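Local structure of glideosome-associated protein 50 (Plasmodium falciparum 3D7, 3TGH) at residues Trp121-His133 with Phe321-Pro333. The protein is a component of the glideosome of gliding motility and host cell invasion, and may help assemble the complex and hold it at the inner membrane complex. Numbering follows the deposited sequence.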
ATOM      1  N   TRP A 121      -8.681   7.462   8.319  1.00 24.89           N
ATOM      2  CA  TRP A 121      -8.348   6.041   8.312  1.00 26.19           C
ATOM      3  C   TRP A 121      -9.375   5.266   7.486  1.00 26.16           C
ATOM      4  O   TRP A 121     -10.558   5.268   7.814  1.00 25.70           O
ATOM      5  CB  TRP A 121      -8.338   5.565   9.762  1.00 27.61           C
ATOM      6  CG  TRP A 121      -7.899   4.168  10.013  1.00 24.95           C
ATOM      7  CD1 TRP A 121      -8.688   3.056  10.033  1.00 26.04           C
ATOM      8  CD2 TRP A 121      -6.583   3.730  10.351  1.00 23.61           C
ATOM      9  NE1 TRP A 121      -7.940   1.949  10.339  1.00 25.00           N
ATOM     10  CE2 TRP A 121      -6.646   2.334  10.544  1.00 22.58           C
ATOM     11  CE3 TRP A 121      -5.355   4.379  10.504  1.00 23.64           C
ATOM     12  CZ2 TRP A 121      -5.527   1.577  10.883  1.00 23.32           C
ATOM     13  CZ3 TRP A 121      -4.244   3.618  10.849  1.00 23.98           C
ATOM     14  CH2 TRP A 121      -4.341   2.236  11.025  1.00 24.91           C
ATOM     15  N   ILE A 122      -8.917   4.633   6.406  1.00 25.11           N
ATOM     16  CA  ILE A 122      -9.781   3.881   5.504  1.00 23.46           C
ATOM     17  C   ILE A 122      -9.290   2.439   5.413  1.00 26.66           C
ATOM     18  O   ILE A 122      -8.154   2.181   5.007  1.00 23.22           O
ATOM     19  CB  ILE A 122      -9.825   4.508   4.105  1.00 26.76           C
ATOM     20  CG1 ILE A 122     -10.372   5.936   4.189  1.00 31.81           C
ATOM     21  CG2 ILE A 122     -10.685   3.663   3.156  1.00 27.55           C
ATOM     22  CD1 ILE A 122     -10.510   6.615   2.855  1.00 37.51           C
ATOM     23  N   MET A 123     -10.145   1.511   5.832  1.00 23.05           N
ATOM     24  CA  MET A 123      -9.875   0.078   5.664  1.00 21.49           C
ATOM     25  C   MET A 123     -11.226  -0.648   5.779  1.00 23.45           C
ATOM     26  O   MET A 123     -11.569  -1.169   6.843  1.00 25.46           O
ATOM     27  CB  MET A 123      -8.866  -0.435   6.699  1.00 23.43           C
ATOM     28  CG  MET A 123      -8.323  -1.794   6.310  1.00 22.29           C
ATOM     29  SD  MET A 123      -7.092  -2.458   7.452  1.00 30.62           S
ATOM     30  CE  MET A 123      -8.186  -3.049   8.750  1.00 29.46           C
ATOM     31  N   PRO A 124     -12.012  -0.652   4.690  1.00 23.46           N
ATOM     32  CA  PRO A 124     -13.389  -1.187   4.738  1.00 26.06           C
ATOM     33  C   PRO A 124     -13.458  -2.714   4.904  1.00 25.07           C
ATOM     34  O   PRO A 124     -14.489  -3.250   5.334  1.00 25.87           O
ATOM     35  CB  PRO A 124     -13.986  -0.743   3.402  1.00 28.33           C
ATOM     36  CG  PRO A 124     -12.823  -0.559   2.507  1.00 26.52           C
ATOM     37  CD  PRO A 124     -11.676  -0.116   3.361  1.00 23.55           C
ATOM     38  N   ASN A 125     -12.355  -3.384   4.571  1.00 21.73           N
ATOM     39  CA  ASN A 125     -12.181  -4.814   4.762  1.00 20.63           C
ATOM     40  C   ASN A 125     -10.673  -5.072   4.743  1.00 20.74           C
ATOM     41  O   ASN A 125      -9.895  -4.168   4.404  1.00 20.72           O
ATOM     42  CB  ASN A 125     -12.888  -5.608   3.661  1.00 22.44           C
ATOM     43  CG  ASN A 125     -12.877  -7.116   3.917  1.00 24.98           C
ATOM     44  OD1 ASN A 125     -13.035  -7.563   5.049  1.00 24.13           O
ATOM     45  ND2 ASN A 125     -12.664  -7.897   2.861  1.00 26.54           N
ATOM     46  N   TYR A 126     -10.268  -6.282   5.112  1.00 20.64           N
ATOM     47  CA  TYR A 126      -8.849  -6.647   5.132  1.00 23.27           C
ATOM     48  C   TYR A 126      -8.237  -6.606   3.725  1.00 22.24           C
ATOM     49  O   TYR A 126      -7.035  -6.388   3.585  1.00 20.82           O
ATOM     50  CB  TYR A 126      -8.669  -8.018   5.786  1.00 21.42           C
ATOM     51  CG  TYR A 126      -9.183  -8.056   7.211  1.00 24.74           C
ATOM     52  CD1 TYR A 126      -8.538  -7.340   8.218  1.00 24.38           C
ATOM     53  CD2 TYR A 126     -10.350  -8.745   7.540  1.00 25.25           C
ATOM     54  CE1 TYR A 126      -9.019  -7.332   9.521  1.00 27.52           C
ATOM     55  CE2 TYR A 126     -10.841  -8.743   8.854  1.00 25.43           C
ATOM     56  CZ  TYR A 126     -10.164  -8.039   9.835  1.00 27.41           C
ATOM     57  OH  TYR A 126     -10.624  -8.019  11.135  1.00 25.88           O
ATOM     58  N   TRP A 127      -9.074  -6.809   2.705  1.00 21.64           N
ATOM     59  CA  TRP A 127      -8.712  -6.619   1.310  1.00 21.29           C
ATOM     60  C   TRP A 127      -9.839  -5.841   0.628  1.00 21.29           C
ATOM     61  O   TRP A 127     -11.019  -6.012   0.967  1.00 22.97           O
ATOM     62  CB  TRP A 127      -8.465  -7.956   0.592  1.00 23.08           C
ATOM     63  CG  TRP A 127      -9.677  -8.838   0.492  1.00 23.43           C
ATOM     64  CD1 TRP A 127     -10.526  -8.949  -0.561  1.00 23.44           C
ATOM     65  CD2 TRP A 127     -10.163  -9.721   1.503  1.00 23.15           C
ATOM     66  NE1 TRP A 127     -11.523  -9.859  -0.270  1.00 24.51           N
ATOM     67  CE2 TRP A 127     -11.319 -10.341   0.997  1.00 22.37           C
ATOM     68  CE3 TRP A 127      -9.724 -10.055   2.793  1.00 23.30           C
ATOM     69  CZ2 TRP A 127     -12.056 -11.268   1.739  1.00 23.75           C
ATOM     70  CZ3 TRP A 127     -10.453 -10.970   3.531  1.00 23.83           C
ATOM     71  CH2 TRP A 127     -11.606 -11.570   3.002  1.00 23.39           C
ATOM     72  N   TYR A 128      -9.478  -4.991  -0.326  1.00 19.96           N
ATOM     73  CA  TYR A 128     -10.452  -4.111  -0.993  1.00 20.79           C
ATOM     74  C   TYR A 128      -9.810  -3.424  -2.204  1.00 21.25           C
ATOM     75  O   TYR A 128      -8.677  -3.741  -2.591  1.00 21.59           O
ATOM     76  CB  TYR A 128     -11.037  -3.081   0.005  1.00 20.78           C
ATOM     77  CG  TYR A 128     -10.031  -2.105   0.602  1.00 19.61           C
ATOM     78  CD1 TYR A 128      -9.239  -2.470   1.684  1.00 21.33           C
ATOM     79  CD2 TYR A 128      -9.900  -0.804   0.097  1.00 20.32           C
ATOM     80  CE1 TYR A 128      -8.313  -1.604   2.223  1.00 19.57           C
ATOM     81  CE2 TYR A 128      -8.985   0.090   0.642  1.00 21.02           C
ATOM     82  CZ  TYR A 128      -8.178  -0.326   1.699  1.00 20.94           C
ATOM     83  OH  TYR A 128      -7.275   0.548   2.253  1.00 22.01           O
ATOM     84  N   HIS A 129     -10.541  -2.509  -2.830  1.00 21.47           N
ATOM     85  CA  HIS A 129     -10.028  -1.783  -3.995  1.00 21.39           C
ATOM     86  C   HIS A 129     -10.531  -0.360  -3.989  1.00 24.17           C
ATOM     87  O   HIS A 129     -11.517  -0.050  -3.321  1.00 24.30           O
ATOM     88  CB  HIS A 129     -10.464  -2.468  -5.289  1.00 22.30           C
ATOM     89  CG  HIS A 129     -11.928  -2.761  -5.333  1.00 23.18           C
ATOM     90  ND1 HIS A 129     -12.448  -3.989  -4.996  1.00 26.02           N
ATOM     91  CD2 HIS A 129     -12.991  -1.963  -5.603  1.00 27.18           C
ATOM     92  CE1 HIS A 129     -13.764  -3.952  -5.102  1.00 26.78           C
ATOM     93  NE2 HIS A 129     -14.119  -2.735  -5.474  1.00 27.00           N
ATOM     94  N   TYR A 130      -9.838   0.484  -4.746  1.00 25.25           N
ATOM     95  CA  TYR A 130     -10.194   1.884  -4.937  1.00 26.26           C
ATOM     96  C   TYR A 130      -9.859   2.227  -6.386  1.00 26.68           C
ATOM     97  O   TYR A 130      -8.705   2.166  -6.804  1.00 25.19           O
ATOM     98  CB  TYR A 130      -9.405   2.763  -3.964  1.00 27.86           C
ATOM     99  CG  TYR A 130      -9.499   4.252  -4.217  1.00 31.35           C
ATOM    100  CD1 TYR A 130     -10.719   4.914  -4.150  1.00 35.00           C
ATOM    101  CD2 TYR A 130      -8.352   5.008  -4.489  1.00 33.46           C
ATOM    102  CE1 TYR A 130     -10.807   6.290  -4.374  1.00 37.80           C
ATOM    103  CE2 TYR A 130      -8.430   6.382  -4.714  1.00 35.30           C
ATOM    104  CZ  TYR A 130      -9.658   7.013  -4.654  1.00 38.15           C
ATOM    105  OH  TYR A 130      -9.731   8.369  -4.870  1.00 43.03           O
ATOM    106  N   PHE A 131     -10.885   2.541  -7.163  1.00 28.02           N
ATOM    107  CA  PHE A 131     -10.707   2.904  -8.561  1.00 28.91           C
ATOM    108  C   PHE A 131     -10.932   4.393  -8.672  1.00 31.40           C
ATOM    109  O   PHE A 131     -11.907   4.916  -8.130  1.00 30.52           O
ATOM    110  CB  PHE A 131     -11.723   2.178  -9.442  1.00 31.88           C
ATOM    111  CG  PHE A 131     -11.347   0.763  -9.770  1.00 31.34           C
ATOM    112  CD1 PHE A 131     -11.352  -0.219  -8.790  1.00 34.60           C
ATOM    113  CD2 PHE A 131     -11.020   0.403 -11.070  1.00 32.82           C
ATOM    114  CE1 PHE A 131     -11.004  -1.530  -9.095  1.00 34.67           C
ATOM    115  CE2 PHE A 131     -10.681  -0.907 -11.381  1.00 32.43           C
ATOM    116  CZ  PHE A 131     -10.677  -1.874 -10.396  1.00 35.14           C
ATOM    117  N   THR A 132     -10.037   5.073  -9.373  1.00 30.49           N
ATOM    118  CA  THR A 132     -10.146   6.506  -9.557  1.00 32.10           C
ATOM    119  C   THR A 132      -9.684   6.896 -10.963  1.00 33.21           C
ATOM    120  O   THR A 132      -9.341   6.039 -11.778  1.00 29.83           O
ATOM    121  CB  THR A 132      -9.368   7.268  -8.461  1.00 32.89           C
ATOM    122  OG1 THR A 132      -9.685   8.665  -8.529  1.00 36.82           O
ATOM    123  CG2 THR A 132      -7.851   7.046  -8.590  1.00 30.87           C
ATOM    124  N   HIS A 133      -9.714   8.190 -11.248  1.00 35.55           N
ATOM    125  CA  HIS A 133      -9.339   8.694 -12.562  1.00 37.24           C
ATOM    126  C   HIS A 133      -8.905  10.148 -12.468  1.00 38.67           C
ATOM    127  O   HIS A 133      -9.226  10.837 -11.497  1.00 39.45           O
ATOM    128  CB  HIS A 133     -10.515   8.571 -13.531  1.00 38.33           C
ATOM    129  CG  HIS A 133     -11.724   9.344 -13.102  1.00 40.96           C
ATOM    130  ND1 HIS A 133     -12.037  10.581 -13.621  1.00 46.06           N
ATOM    131  CD2 HIS A 133     -12.681   9.069 -12.183  1.00 43.65           C
ATOM    132  CE1 HIS A 133     -13.142  11.029 -13.052  1.00 47.09           C
ATOM    133  NE2 HIS A 133     -13.552  10.132 -12.175  1.00 45.71           N
ATOM    134  N   PHE A 321     -17.092  -2.603 -14.047  1.00 27.38           N
ATOM    135  CA  PHE A 321     -17.262  -2.218 -12.635  1.00 27.08           C
ATOM    136  C   PHE A 321     -18.267  -3.142 -11.939  1.00 26.46           C
ATOM    137  O   PHE A 321     -18.119  -3.461 -10.759  1.00 25.36           O
ATOM    138  CB  PHE A 321     -17.778  -0.783 -12.485  1.00 26.51           C
ATOM    139  CG  PHE A 321     -16.717   0.267 -12.576  1.00 29.03           C
ATOM    140  CD1 PHE A 321     -15.851   0.488 -11.514  1.00 31.30           C
ATOM    141  CD2 PHE A 321     -16.607   1.070 -13.709  1.00 29.33           C
ATOM    142  CE1 PHE A 321     -14.879   1.475 -11.589  1.00 31.70           C
ATOM    143  CE2 PHE A 321     -15.631   2.053 -13.789  1.00 32.27           C
ATOM    144  CZ  PHE A 321     -14.764   2.250 -12.724  1.00 30.30           C
ATOM    145  N   ALA A 322     -19.308  -3.539 -12.673  1.00 24.51           N
ATOM    146  CA  ALA A 322     -20.353  -4.408 -12.141  1.00 26.36           C
ATOM    147  C   ALA A 322     -19.869  -5.828 -11.825  1.00 27.06           C
ATOM    148  O   ALA A 322     -20.573  -6.560 -11.125  1.00 29.54           O
ATOM    149  CB  ALA A 322     -21.554  -4.457 -13.097  1.00 27.72           C
ATOM    150  N   ALA A 323     -18.691  -6.206 -12.323  1.00 26.62           N
ATOM    151  CA  ALA A 323     -18.083  -7.513 -12.034  1.00 30.84           C
ATOM    152  C   ALA A 323     -17.144  -7.484 -10.823  1.00 29.92           C
ATOM    153  O   ALA A 323     -16.618  -8.527 -10.417  1.00 31.74           O
ATOM    154  CB  ALA A 323     -17.322  -8.025 -13.258  1.00 33.28           C
ATOM    155  N   LEU A 324     -16.919  -6.305 -10.251  1.00 27.01           N
ATOM    156  CA  LEU A 324     -16.079  -6.200  -9.056  1.00 27.25           C
ATOM    157  C   LEU A 324     -16.756  -6.884  -7.873  1.00 28.38           C
ATOM    158  O   LEU A 324     -17.982  -6.884  -7.772  1.00 27.22           O
ATOM    159  CB  LEU A 324     -15.782  -4.740  -8.700  1.00 27.24           C
ATOM    160  CG  LEU A 324     -14.765  -3.974  -9.541  1.00 27.60           C
ATOM    161  CD1 LEU A 324     -14.905  -2.473  -9.256  1.00 27.30           C
ATOM    162  CD2 LEU A 324     -13.335  -4.448  -9.282  1.00 25.04           C
ATOM    163  N   PRO A 325     -15.960  -7.478  -6.970  1.00 29.03           N
ATOM    164  CA  PRO A 325     -16.551  -8.083  -5.787  1.00 29.14           C
ATOM    165  C   PRO A 325     -17.044  -7.021  -4.816  1.00 30.69           C
ATOM    166  O   PRO A 325     -16.464  -5.930  -4.750  1.00 27.51           O
ATOM    167  CB  PRO A 325     -15.388  -8.871  -5.179  1.00 29.16           C
ATOM    168  CG  PRO A 325     -14.180  -8.162  -5.638  1.00 30.11           C
ATOM    169  CD  PRO A 325     -14.495  -7.639  -7.003  1.00 30.78           C
ATOM    170  N   ASN A 326     -18.109  -7.331  -4.084  1.00 32.87           N
ATOM    171  CA  ASN A 326     -18.628  -6.417  -3.070  0.50 35.21           C
ATOM    172  C   ASN A 326     -17.584  -6.220  -1.978  1.00 36.59           C
ATOM    173  O   ASN A 326     -16.886  -7.166  -1.601  1.00 36.29           O
ATOM    174  CB  ASN A 326     -19.935  -6.944  -2.467  0.50 37.16           C
ATOM    175  CG  ASN A 326     -21.077  -6.944  -3.463  0.50 36.70           C
ATOM    176  OD1 ASN A 326     -20.877  -6.667  -4.644  0.50 38.94           O
ATOM    177  ND2 ASN A 326     -22.279  -7.251  -2.992  0.50 39.79           N
ATOM    178  N   VAL A 327     -17.452  -4.992  -1.491  1.00 36.80           N
ATOM    179  CA  VAL A 327     -16.533  -4.719  -0.395  1.00 40.31           C
ATOM    180  C   VAL A 327     -17.330  -4.801   0.895  1.00 40.69           C
ATOM    181  O   VAL A 327     -18.062  -3.873   1.250  1.00 43.62           O
ATOM    182  CB  VAL A 327     -15.837  -3.348  -0.541  1.00 42.53           C
ATOM    183  CG1 VAL A 327     -15.024  -3.017   0.716  1.00 42.34           C
ATOM    184  CG2 VAL A 327     -14.930  -3.364  -1.765  1.00 43.36           C
ATOM    185  N   GLU A 328     -17.230  -5.946   1.564  1.00 39.38           N
ATOM    186  CA  GLU A 328     -17.934  -6.160   2.823  1.00 39.79           C
ATOM    187  C   GLU A 328     -16.911  -6.435   3.912  1.00 37.74           C
ATOM    188  O   GLU A 328     -15.959  -7.179   3.682  1.00 36.68           O
ATOM    189  CB  GLU A 328     -18.891  -7.351   2.715  1.00 40.89           C
ATOM    190  CG  GLU A 328     -19.972  -7.227   1.632  1.00 43.21           C
ATOM    191  CD  GLU A 328     -21.116  -6.288   2.009  1.00 45.86           C
ATOM    192  OE1 GLU A 328     -21.133  -5.767   3.144  1.00 46.87           O
ATOM    193  OE2 GLU A 328     -22.009  -6.079   1.162  1.00 48.37           O
ATOM    194  N   LEU A 329     -17.113  -5.848   5.091  1.00 37.54           N
ATOM    195  CA  LEU A 329     -16.265  -6.156   6.240  1.00 37.01           C
ATOM    196  C   LEU A 329     -16.438  -7.632   6.587  1.00 36.37           C
ATOM    197  O   LEU A 329     -17.556  -8.138   6.662  1.00 37.71           O
ATOM    198  CB  LEU A 329     -16.584  -5.264   7.449  1.00 40.31           C
ATOM    199  CG  LEU A 329     -17.837  -5.561   8.286  1.00 47.32           C
ATOM    200  CD1 LEU A 329     -17.560  -6.630   9.343  1.00 49.39           C
ATOM    201  CD2 LEU A 329     -18.359  -4.300   8.954  1.00 50.57           C
ATOM    202  N   THR A 330     -15.324  -8.321   6.773  1.00 31.84           N
ATOM    203  CA  THR A 330     -15.348  -9.740   7.109  1.00 31.86           C
ATOM    204  C   THR A 330     -15.209  -9.923   8.603  1.00 32.64           C
ATOM    205  O   THR A 330     -14.287  -9.384   9.202  1.00 33.60           O
ATOM    206  CB  THR A 330     -14.170 -10.465   6.447  1.00 33.24           C
ATOM    207  OG1 THR A 330     -14.179 -10.196   5.042  1.00 33.89           O
ATOM    208  CG2 THR A 330     -14.266 -11.970   6.690  1.00 31.65           C
ATOM    209  N   ASP A 331     -16.108 -10.697   9.207  1.00 34.33           N
ATOM    210  CA  ASP A 331     -15.950 -11.085  10.602  1.00 36.13           C
ATOM    211  C   ASP A 331     -14.968 -12.255  10.671  1.00 34.83           C
ATOM    212  O   ASP A 331     -15.196 -13.307  10.073  1.00 35.02           O
ATOM    213  CB  ASP A 331     -17.289 -11.483  11.231  1.00 40.57           C
ATOM    214  CG  ASP A 331     -17.180 -11.752  12.731  1.00 46.62           C
ATOM    215  OD1 ASP A 331     -16.358 -11.098  13.408  1.00 52.30           O
ATOM    216  OD2 ASP A 331     -17.930 -12.611  13.239  1.00 54.01           O
ATOM    217  N   VAL A 332     -13.871 -12.047  11.389  1.00 34.00           N
ATOM    218  CA  VAL A 332     -12.871 -13.080  11.634  1.00 32.66           C
ATOM    219  C   VAL A 332     -12.810 -13.301  13.150  1.00 33.73           C
ATOM    220  O   VAL A 332     -12.075 -12.609  13.853  1.00 33.63           O
ATOM    221  CB  VAL A 332     -11.507 -12.655  11.061  1.00 31.25           C
ATOM    222  CG1 VAL A 332     -10.448 -13.746  11.248  1.00 27.55           C
ATOM    223  CG2 VAL A 332     -11.655 -12.310   9.587  1.00 29.59           C
ATOM    224  N   PRO A 333     -13.625 -14.239  13.667  1.00 34.95           N
ATOM    225  CA  PRO A 333     -13.663 -14.492  15.111  1.00 35.90           C
ATOM    226  C   PRO A 333     -12.304 -14.938  15.639  1.00 35.27           C
ATOM    227  O   PRO A 333     -11.667 -15.796  15.028  1.00 35.93           O
ATOM    228  CB  PRO A 333     -14.692 -15.624  15.243  1.00 37.34           C
ATOM    229  CG  PRO A 333     -15.536 -15.514  14.023  1.00 38.78           C
ATOM    230  CD  PRO A 333     -14.614 -15.062  12.943  1.00 36.41           C
TER
HETATM  231  O   HOH W   1     -13.010  -9.181  11.736  1.00 19.43           O
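The irregular segment 321-333, after helix 317-321 and near the end of the crystallised lumenal part, packs along residues 124-131, where the connection out of strand 120-122 turns into strand 128-136, an outermost strand of its sheet; N125 and T330 carry the polar part of the contact, and apolar and aromatic side chains the rest. It illustrates how an extended segment without regular structure can be held in part by one side-chain amide. The side-chain carbonyl of N125 accepts twice at OD1: from T330 N at 3.0 Å, well above the carbonyl plane, and from T330 OG1 at 2.9 Å, both arriving from the same face. The other end of that amide gives ND2 to W127 O over 3.1 Å, which limits its rotation, while ND2 also lies over the indole of W127. CG of N125 lies opposite the backbone nitrogen about CA-CB (chi1 -173°), which sends the amide toward the 321-333 segment. Further along, a water joins Y126 OH, T330 O and V332 N, and V332 CG2 rests 3.7 Å from Y126 CE2.

Toward F321 the contact is mainly apolar and aromatic. V327 splits its methyls: CG1 meets CB of P124 at 3.7 Å, whereas CG2 approaches CE1 of H129. That imidazole has L324 CD2 over its face, 4.2 Å from the ring centroid, and P325 O at its edge; its ND1 is hydrogen-bonded to NE2 of Q182. The same leucine covers a face of F131, against which F321 sets its edge, planes at 66°, in an offset edge-to-face pair. I189 touches both phenylalanines. The W127 side chain, whose NE1 is hydrogen-bonded to D178 OD2, is about 8 Å from that of the metal ligand H172. The whole is an irregular segment packed against side chains of an edge strand, beside helix 169-189, in the two-sheet metallophosphoesterase fold.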